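Local atomic coordinates of transcription initiation factor IIB (Methanocaldococcus vulcanius, PDB entry 5O9I), a protein that is a mini-intein of the HINT fold, which probably excises itself from a transcription factor IIB precursor and joins the flanking segments. Residues I83-N88 / L121-E126; N105-I110 / S152-L157; N182-A185 / F190-H193. All blocks are in the same frame, centred on the assembly; numbering follows the deposited sequence.

Contact 1 (I83-N88 / L121-E126)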
loop_
_atom_site.group_PDB
_atom_site.type_symbol
_atom_site.label_atom_id
_atom_site.label_comp_id
_atom_site.label_asym_id
_atom_site.label_seq_id
_atom_site.Cartn_x
_atom_site.Cartn_y
_atom_site.Cartn_z
ATOM N N ILE A 83 -3.209 -11.623 2.477
ATOM C CA ILE A 83 -4.041 -11.929 1.323
ATOM C C ILE A 83 -3.161 -12.625 0.308
ATOM O O ILE A 83 -2.075 -12.114 -0.003
ATOM C CB ILE A 83 -4.621 -10.691 0.682
ATOM C CG1 ILE A 83 -5.259 -9.838 1.768
ATOM C CG2 ILE A 83 -5.635 -11.106 -0.394
ATOM C CD1 ILE A 83 -6.016 -8.618 1.271
ATOM N N VAL A 84 -3.655 -13.767 -0.180
ATOM C CA VAL A 84 -3.034 -14.498 -1.262
ATOM C C VAL A 84 -3.936 -14.486 -2.490
ATOM O O VAL A 84 -5.172 -14.697 -2.361
ATOM C CB VAL A 84 -2.810 -15.971 -0.880
ATOM C CG1 VAL A 84 -1.849 -16.616 -1.873
ATOM C CG2 VAL A 84 -2.275 -16.061 0.544
ATOM N N VAL A 85 -3.325 -14.242 -3.658
ATOM C CA VAL A 85 -4.043 -14.316 -4.938
ATOM C C VAL A 85 -3.429 -15.315 -5.905
ATOM O O VAL A 85 -2.261 -15.754 -5.740
ATOM C CB VAL A 85 -4.162 -12.933 -5.664
ATOM C CG1 VAL A 85 -5.090 -11.988 -4.886
ATOM C CG2 VAL A 85 -2.804 -12.291 -5.928
ATOM N N GLU A 86 -4.243 -15.679 -6.904
ATOM C CA GLU A 86 -3.787 -16.383 -8.135
ATOM C C GLU A 86 -2.328 -16.070 -8.456
ATOM O O GLU A 86 -2.008 -14.948 -8.738
ATOM C CB GLU A 86 -4.691 -15.963 -9.311
ATOM C CG GLU A 86 -4.892 -16.985 -10.439
ATOM C CD GLU A 86 -6.284 -16.892 -11.058
ATOM O OE1 GLU A 86 -6.673 -15.750 -11.386
ATOM O OE2 GLU A 86 -6.974 -17.939 -11.204
ATOM N N GLY A 87 -1.444 -17.059 -8.379
ATOM C CA GLY A 87 0.016 -16.843 -8.544
ATOM C C GLY A 87 0.775 -16.865 -7.222
ATOM O O GLY A 87 2.014 -16.739 -7.200
ATOM N N ASN A 88 0.032 -17.016 -6.123
ATOM C CA ASN A 88 0.614 -17.117 -4.799
ATOM C C ASN A 88 1.351 -15.816 -4.417
ATOM O O ASN A 88 2.379 -15.845 -3.728
ATOM C CB ASN A 88 1.535 -18.359 -4.738
ATOM C CG ASN A 88 1.503 -19.073 -3.394
ATOM O OD1 ASN A 88 0.724 -18.765 -2.504
ATOM N ND2 ASN A 88 2.373 -20.037 -3.250
ATOM N N LEU A 121 -9.013 -8.600 -7.275
ATOM C CA LEU A 121 -8.197 -7.510 -6.761
ATOM C C LEU A 121 -7.329 -6.953 -7.829
ATOM O O LEU A 121 -6.996 -7.637 -8.774
ATOM C CB LEU A 121 -7.321 -7.998 -5.627
ATOM C CG LEU A 121 -8.056 -8.260 -4.320
ATOM C CD1 LEU A 121 -7.020 -8.409 -3.210
ATOM C CD2 LEU A 121 -9.056 -7.179 -3.978
ATOM N N VAL A 122 -6.985 -5.686 -7.667
ATOM C CA VAL A 122 -6.142 -4.951 -8.617
ATOM C C VAL A 122 -4.689 -5.010 -8.120
ATOM O O VAL A 122 -4.410 -4.748 -6.935
ATOM C CB VAL A 122 -6.590 -3.486 -8.730
ATOM C CG1 VAL A 122 -5.894 -2.853 -9.895
ATOM C CG2 VAL A 122 -8.063 -3.363 -9.001
ATOM N N LEU A 123 -3.792 -5.399 -9.011
ATOM C CA LEU A 123 -2.337 -5.311 -8.761
ATOM C C LEU A 123 -1.651 -4.756 -10.002
ATOM O O LEU A 123 -2.298 -4.648 -11.082
ATOM C CB LEU A 123 -1.704 -6.680 -8.425
ATOM C CG LEU A 123 -2.166 -7.450 -7.210
ATOM C CD1 LEU A 123 -3.460 -8.237 -7.433
ATOM C CD2 LEU A 123 -1.038 -8.400 -6.760
ATOM N N ALA A 124 -0.374 -4.437 -9.815
ATOM C CA ALA A 124 0.542 -3.895 -10.832
ATOM C C ALA A 124 0.916 -4.946 -11.906
ATOM O O ALA A 124 1.064 -6.119 -11.630
ATOM C CB ALA A 124 1.799 -3.397 -10.123
ATOM N N LYS A 125 0.941 -4.506 -13.148
ATOM C CA LYS A 125 1.391 -5.316 -14.282
ATOM C C LYS A 125 2.832 -5.742 -14.206
ATOM O O LYS A 125 3.665 -4.918 -13.973
ATOM C CB LYS A 125 1.242 -4.577 -15.609
ATOM C CG LYS A 125 0.066 -5.020 -16.489
ATOM C CD LYS A 125 0.097 -4.222 -17.845
ATOM C CE LYS A 125 -1.090 -4.388 -18.778
ATOM N NZ LYS A 125 -2.339 -4.306 -17.958
ATOM N N GLU A 126 3.080 -7.043 -14.320
ATOM C CA GLU A 126 4.370 -7.677 -14.670
ATOM C C GLU A 126 5.512 -7.810 -13.677
ATOM O O GLU A 126 6.583 -8.365 -14.029
ATOM C CB GLU A 126 4.913 -7.061 -15.942
ATOM C CG GLU A 126 4.182 -7.534 -17.181
ATOM C CD GLU A 126 4.696 -6.760 -18.411
ATOM O OE1 GLU A 126 4.437 -5.533 -18.505
ATOM O OE2 GLU A 126 5.392 -7.362 -19.244
#
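Leu121 reaches Ile83 and Val85 through a single methyl, CD1, and this apolar meeting carries most of a contact between two strands that are not direct neighbours in one sheet of the HINT fold of the intein. Leu121 CD1 lies 4.1 Å from Ile83 CG2 and 4.4 Å from Val85 CG1, the side chains of Leu121 and Ile83 crossing at about a right angle. The branch of Ile83 that does the touching is the methyl turned anti to the backbone N, while its CG1 arm stays beside that N (chi1 -50°). Further along, Leu123 CD2 meets Val85 CG2 at 4.4 Å.

No backbone hydrogen bond links the two segments. Strand 154-162 runs between strands 81-85 and 120-124, bonded to Val84 and to Leu121. The short segments of the two strands lie 78° apart in direction, consistent with strong twisting or coiling of the sheet, their axes 10.1 Å apart. Within 83-88, Asn88 N makes a weak bond to Val85 O, closing a tight turn close to type II that leads into strand 89-93.

With all four touching residues buried and every contact methyl to methyl, the contact depends on shape and on exclusion of water, with no directional bond to fix its register.

Contact 2 (N105-I110 / S152-L157)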
loop_
_atom_site.group_PDB
_atom_site.type_symbol
_atom_site.label_atom_id
_atom_site.label_comp_id
_atom_site.label_asym_id
_atom_site.label_seq_id
_atom_site.Cartn_x
_atom_site.Cartn_y
_atom_site.Cartn_z
ATOM N N ASN A 105 -16.596 -2.192 -14.479
ATOM C CA ASN A 105 -15.454 -1.899 -15.313
ATOM C C ASN A 105 -14.603 -0.728 -14.863
ATOM O O ASN A 105 -13.748 -0.248 -15.606
ATOM C CB ASN A 105 -15.903 -1.798 -16.790
ATOM C CG ASN A 105 -16.633 -3.042 -17.258
ATOM O OD1 ASN A 105 -17.473 -2.942 -18.147
ATOM N ND2 ASN A 105 -16.355 -4.216 -16.635
ATOM N N GLU A 106 -14.745 -0.321 -13.605
ATOM C CA GLU A 106 -13.869 0.688 -13.014
ATOM C C GLU A 106 -13.368 0.127 -11.727
ATOM O O GLU A 106 -14.007 -0.751 -11.126
ATOM C CB GLU A 106 -14.600 2.009 -12.764
ATOM C CG GLU A 106 -14.501 3.001 -13.898
ATOM C CD GLU A 106 -15.398 4.182 -13.666
ATOM O OE1 GLU A 106 -14.870 5.252 -13.278
ATOM O OE2 GLU A 106 -16.633 4.042 -13.844
ATOM N N VAL A 107 -12.205 0.605 -11.323
ATOM C CA VAL A 107 -11.610 0.100 -10.113
ATOM C C VAL A 107 -12.102 0.960 -9.018
ATOM O O VAL A 107 -12.230 2.168 -9.186
ATOM C CB VAL A 107 -10.073 0.070 -10.153
ATOM C CG1 VAL A 107 -9.618 -0.763 -11.339
ATOM C CG2 VAL A 107 -9.484 1.496 -10.172
ATOM N N VAL A 108 -12.335 0.335 -7.877
ATOM C CA VAL A 108 -13.022 1.000 -6.809
ATOM C C VAL A 108 -12.492 0.474 -5.511
ATOM O O VAL A 108 -12.154 -0.689 -5.422
ATOM C CB VAL A 108 -14.561 0.764 -6.934
ATOM C CG1 VAL A 108 -15.009 -0.588 -6.337
ATOM C CG2 VAL A 108 -15.303 1.913 -6.324
ATOM N N PRO A 109 -12.434 1.324 -4.493
ATOM C CA PRO A 109 -11.906 0.799 -3.256
ATOM C C PRO A 109 -12.826 -0.228 -2.697
ATOM O O PRO A 109 -14.012 -0.257 -2.980
ATOM C CB PRO A 109 -11.877 2.013 -2.321
ATOM C CG PRO A 109 -11.864 3.191 -3.233
ATOM C CD PRO A 109 -12.691 2.773 -4.403
ATOM N N ILE A 110 -12.253 -1.086 -1.900
ATOM C CA ILE A 110 -13.000 -2.030 -1.175
ATOM C C ILE A 110 -12.175 -2.290 0.058
ATOM O O ILE A 110 -10.956 -2.462 -0.005
ATOM C CB ILE A 110 -13.230 -3.304 -2.015
ATOM C CG1 ILE A 110 -14.487 -4.051 -1.523
ATOM C CG2 ILE A 110 -11.983 -4.193 -2.092
ATOM C CD1 ILE A 110 -15.773 -3.364 -2.025
ATOM N N SER A 152 -4.660 -0.048 -18.849
ATOM C CA SER A 152 -4.176 0.298 -17.544
ATOM C C SER A 152 -2.866 -0.429 -17.293
ATOM O O SER A 152 -2.588 -1.386 -18.002
ATOM C CB SER A 152 -5.234 -0.134 -16.506
ATOM O OG SER A 152 -5.270 -1.531 -16.346
ATOM N N ASP A 153 -2.113 -0.036 -16.259
ATOM C CA ASP A 153 -1.006 -0.853 -15.828
ATOM C C ASP A 153 -1.432 -1.866 -14.787
ATOM O O ASP A 153 -0.665 -2.300 -13.983
ATOM C CB ASP A 153 0.167 -0.010 -15.255
ATOM C CG ASP A 153 0.789 0.949 -16.271
ATOM O OD1 ASP A 153 0.787 0.662 -17.447
ATOM O OD2 ASP A 153 1.359 1.991 -15.907
ATOM N N PHE A 154 -2.697 -2.249 -14.738
ATOM C CA PHE A 154 -3.173 -3.264 -13.797
ATOM C C PHE A 154 -3.261 -4.689 -14.355
ATOM O O PHE A 154 -3.393 -4.923 -15.544
ATOM C CB PHE A 154 -4.593 -2.909 -13.349
ATOM C CG PHE A 154 -4.746 -1.546 -12.768
ATOM C CD1 PHE A 154 -3.782 -1.010 -11.878
ATOM C CD2 PHE A 154 -5.876 -0.803 -13.068
ATOM C CE1 PHE A 154 -3.944 0.259 -11.338
ATOM C CE2 PHE A 154 -6.053 0.454 -12.546
ATOM C CZ PHE A 154 -5.098 0.989 -11.667
ATOM N N ILE A 155 -3.269 -5.630 -13.423
ATOM C CA ILE A 155 -3.793 -6.917 -13.627
ATOM C C ILE A 155 -4.849 -7.153 -12.529
ATOM O O ILE A 155 -4.766 -6.537 -11.434
ATOM C CB ILE A 155 -2.723 -8.009 -13.581
ATOM C CG1 ILE A 155 -1.939 -7.958 -12.283
ATOM C CG2 ILE A 155 -1.805 -7.837 -14.780
ATOM C CD1 ILE A 155 -1.019 -9.141 -12.156
ATOM N N PHE A 156 -5.805 -8.069 -12.818
ATOM C CA PHE A 156 -6.904 -8.365 -11.964
ATOM C C PHE A 156 -6.826 -9.848 -11.622
ATOM O O PHE A 156 -6.877 -10.679 -12.505
ATOM C CB PHE A 156 -8.193 -8.003 -12.704
ATOM C CG PHE A 156 -8.153 -6.640 -13.299
ATOM C CD1 PHE A 156 -8.298 -5.529 -12.496
ATOM C CD2 PHE A 156 -7.845 -6.476 -14.622
ATOM C CE1 PHE A 156 -8.156 -4.248 -12.998
ATOM C CE2 PHE A 156 -7.685 -5.205 -15.164
ATOM C CZ PHE A 156 -7.839 -4.061 -14.332
ATOM N N LEU A 157 -6.670 -10.182 -10.338
ATOM C CA LEU A 157 -6.428 -11.533 -9.910
ATOM C C LEU A 157 -7.397 -11.874 -8.810
ATOM O O LEU A 157 -7.856 -10.961 -8.089
ATOM C CB LEU A 157 -4.982 -11.674 -9.410
ATOM C CG LEU A 157 -3.870 -11.604 -10.481
ATOM C CD1 LEU A 157 -2.513 -11.880 -9.874
ATOM C CD2 LEU A 157 -4.092 -12.538 -11.686
#
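Val107 points its CG1 methyl between two aromatic rings, Phe154 and Phe156, and so joins the hairpin of strands 98-103 and 106-111 to strand 154-162 in the HINT fold of the intein. The example shows how one small branched side chain can serve two large flat ones that lie on the same side of a strand.

Against Phe154 the methyl comes in obliquely, onto the CD2-CE2 bond, 4.0 Å from CE2 and 4.1 Å from CD2. Against Phe156 it sits at the rim, close to the ring plane, 4.1 Å from CE1. The two rings are far from parallel, their planes about 74° apart, and the same methyl meets them from different directions. The torsion of Val107 puts CG1 foremost: it is anti to the carbonyl carbon (chi1 -57°) and makes the closer approach to both rings, with CG2 a little farther from Phe154.

Phe154 is the buried member, held also by an edge-to-face meeting with Phe58 and by the ring of Tyr62; the hydroxyl of Tyr62 in turn takes the backbone N-H of Val107. Phe156 lies nearer the surface and reaches back to Val102 of the same hairpin.

Where the strand begins, an ST turn sets the course of Phe154. Ser152 OG, itself bonded to Leu149 O, accepts from Phe154 N at 3.1 Å, with 157° at the hydrogen.

Contact 3 (N182-A185 / F190-H193)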
loop_
_atom_site.group_PDB
_atom_site.type_symbol
_atom_site.label_atom_id
_atom_site.label_comp_id
_atom_site.label_asym_id
_atom_site.label_seq_id
_atom_site.Cartn_x
_atom_site.Cartn_y
_atom_site.Cartn_z
ATOM N N ASN A 182 -3.420 6.782 -3.645
ATOM C CA ASN A 182 -3.079 5.378 -3.728
ATOM C C ASN A 182 -1.567 5.190 -3.825
ATOM O O ASN A 182 -0.803 6.128 -4.020
ATOM C CB ASN A 182 -3.797 4.747 -4.940
ATOM C CG ASN A 182 -3.175 5.166 -6.246
ATOM O OD1 ASN A 182 -2.103 4.669 -6.619
ATOM N ND2 ASN A 182 -3.814 6.100 -6.952
ATOM N N PHE A 183 -1.151 3.943 -3.697
ATOM C CA PHE A 183 0.207 3.549 -3.996
ATOM C C PHE A 183 0.307 2.051 -3.935
ATOM O O PHE A 183 -0.564 1.372 -3.454
ATOM C CB PHE A 183 1.174 4.118 -3.013
ATOM C CG PHE A 183 1.022 3.534 -1.632
ATOM C CD1 PHE A 183 0.047 4.018 -0.764
ATOM C CD2 PHE A 183 1.860 2.524 -1.188
ATOM C CE1 PHE A 183 -0.117 3.502 0.517
ATOM C CE2 PHE A 183 1.708 1.991 0.094
ATOM C CZ PHE A 183 0.709 2.482 0.955
ATOM N N ILE A 184 1.404 1.539 -4.404
ATOM C CA ILE A 184 1.520 0.102 -4.434
ATOM C C ILE A 184 2.579 -0.332 -3.505
ATOM O O ILE A 184 3.534 0.393 -3.224
ATOM C CB ILE A 184 1.800 -0.414 -5.843
ATOM C CG1 ILE A 184 3.228 -0.083 -6.232
ATOM C CG2 ILE A 184 0.787 0.218 -6.820
ATOM C CD1 ILE A 184 3.507 -0.262 -7.642
ATOM N N ALA A 185 2.399 -1.547 -3.053
ATOM C CA ALA A 185 3.344 -2.141 -2.124
ATOM C C ALA A 185 3.180 -3.656 -2.201
ATOM O O ALA A 185 2.170 -4.145 -2.716
ATOM C CB ALA A 185 3.066 -1.627 -0.720
ATOM N N PHE A 190 0.586 -4.885 -5.035
ATOM C CA PHE A 190 -0.786 -4.713 -4.704
ATOM C C PHE A 190 -1.073 -3.228 -4.568
ATOM O O PHE A 190 -0.323 -2.524 -3.858
ATOM C CB PHE A 190 -1.031 -5.337 -3.353
ATOM C CG PHE A 190 -1.248 -6.815 -3.382
ATOM C CD1 PHE A 190 -0.197 -7.685 -3.230
ATOM C CD2 PHE A 190 -2.546 -7.335 -3.411
ATOM C CE1 PHE A 190 -0.427 -9.076 -3.202
ATOM C CE2 PHE A 190 -2.778 -8.708 -3.368
ATOM C CZ PHE A 190 -1.722 -9.577 -3.273
ATOM N N VAL A 191 -2.165 -2.769 -5.179
ATOM C CA VAL A 191 -2.550 -1.339 -5.076
ATOM C C VAL A 191 -3.353 -1.048 -3.797
ATOM O O VAL A 191 -4.410 -1.660 -3.568
ATOM C CB VAL A 191 -3.449 -0.904 -6.230
ATOM C CG1 VAL A 191 -3.677 0.582 -6.189
ATOM C CG2 VAL A 191 -2.841 -1.352 -7.560
ATOM N N LEU A 192 -2.889 -0.096 -2.994
ATOM C CA LEU A 192 -3.532 0.250 -1.731
ATOM C C LEU A 192 -4.190 1.589 -1.854
ATOM O O LEU A 192 -3.646 2.444 -2.540
ATOM C CB LEU A 192 -2.457 0.364 -0.664
ATOM C CG LEU A 192 -1.983 -0.923 0.049
ATOM C CD1 LEU A 192 -2.240 -2.194 -0.736
ATOM C CD2 LEU A 192 -0.498 -0.884 0.304
ATOM N N HIS A 193 -5.342 1.772 -1.205
ATOM C CA HIS A 193 -6.109 3.067 -1.196
ATOM C C HIS A 193 -6.049 3.788 0.139
ATOM O O HIS A 193 -6.222 3.162 1.194
ATOM C CB HIS A 193 -7.588 2.807 -1.484
ATOM C CG HIS A 193 -8.421 4.050 -1.541
ATOM N ND1 HIS A 193 -8.197 5.070 -2.449
ATOM C CD2 HIS A 193 -9.491 4.433 -0.808
ATOM C CE1 HIS A 193 -9.086 6.032 -2.262
ATOM N NE2 HIS A 193 -9.890 5.666 -1.280
#
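Phe183 and Leu192 face each other as a hydrogen-bonded pair of an antiparallel beta hairpin, each using both its backbone N and its backbone O. Leu192 N gives to Phe183 O at 2.8 Å in an almost straight bond, 170° at the hydrogen, and Phe183 N gives to Leu192 O at 3.1 Å. One pair on, Ala185 N binds Phe190 O at 3.0 Å. Two of these acceptors also receive a CA-H contact: Asn182 CA approaches Leu192 O at 3.2 Å, and Ile184 CA lies close to Phe190 O.

Asn182 and Ile184, in the non-hydrogen-bonded pairs, have polar partners elsewhere. The backbone of Ile184 bonds to Ile56 in strand 53-58, while Asn182 OD1 takes the N-H of Phe58 and its ND2 makes a weak bond to Ala180 O.

Phe183, Leu192 and Ala185 share one face of the hairpin. The ring of Phe183, with CG placed between backbone N and carbonyl carbon (chi1 68°), swings over its neighbour so that Leu192 CB stands above a ring face, 4.3 Å from the centroid, in a CH-pi contact. Leu192 CD2 touches Phe183 CE2 at 3.6 Å and also meets Ala185 CB. Replacing Phe183 by an alanine would probably strip Leu192 of its aromatic cover and free its isobutyl group to turn.

Strand 190-193 ends in His193, followed by Asn194, the His-Asn pair common at intein C-termini. Three backbone bonds satisfy much of the buried polarity between the strands, while methyls and a ring cover the face beside it.

One contact is central and two lie farther out. Contact 3, about 4 Å between its centre and that of the chain, combines a backbone ladder with buried side chains; contacts 1 and 2, whose centres lie about 13 and 14 Å out, join by side chains alone. Contact 1 is fully buried and aliphatic, whereas contact 2 is only partly buried and sets a methyl against aromatic rings. Contact 2 ties a separate hairpin to the sheet of contact 1, where Leu123 O and Ile155 N probably bond between neighbouring strands. Phe190 connects contact 3 to contact 1 through Leu123 and Val85, and Pro109 packs on His193 to join contacts 2 and 3.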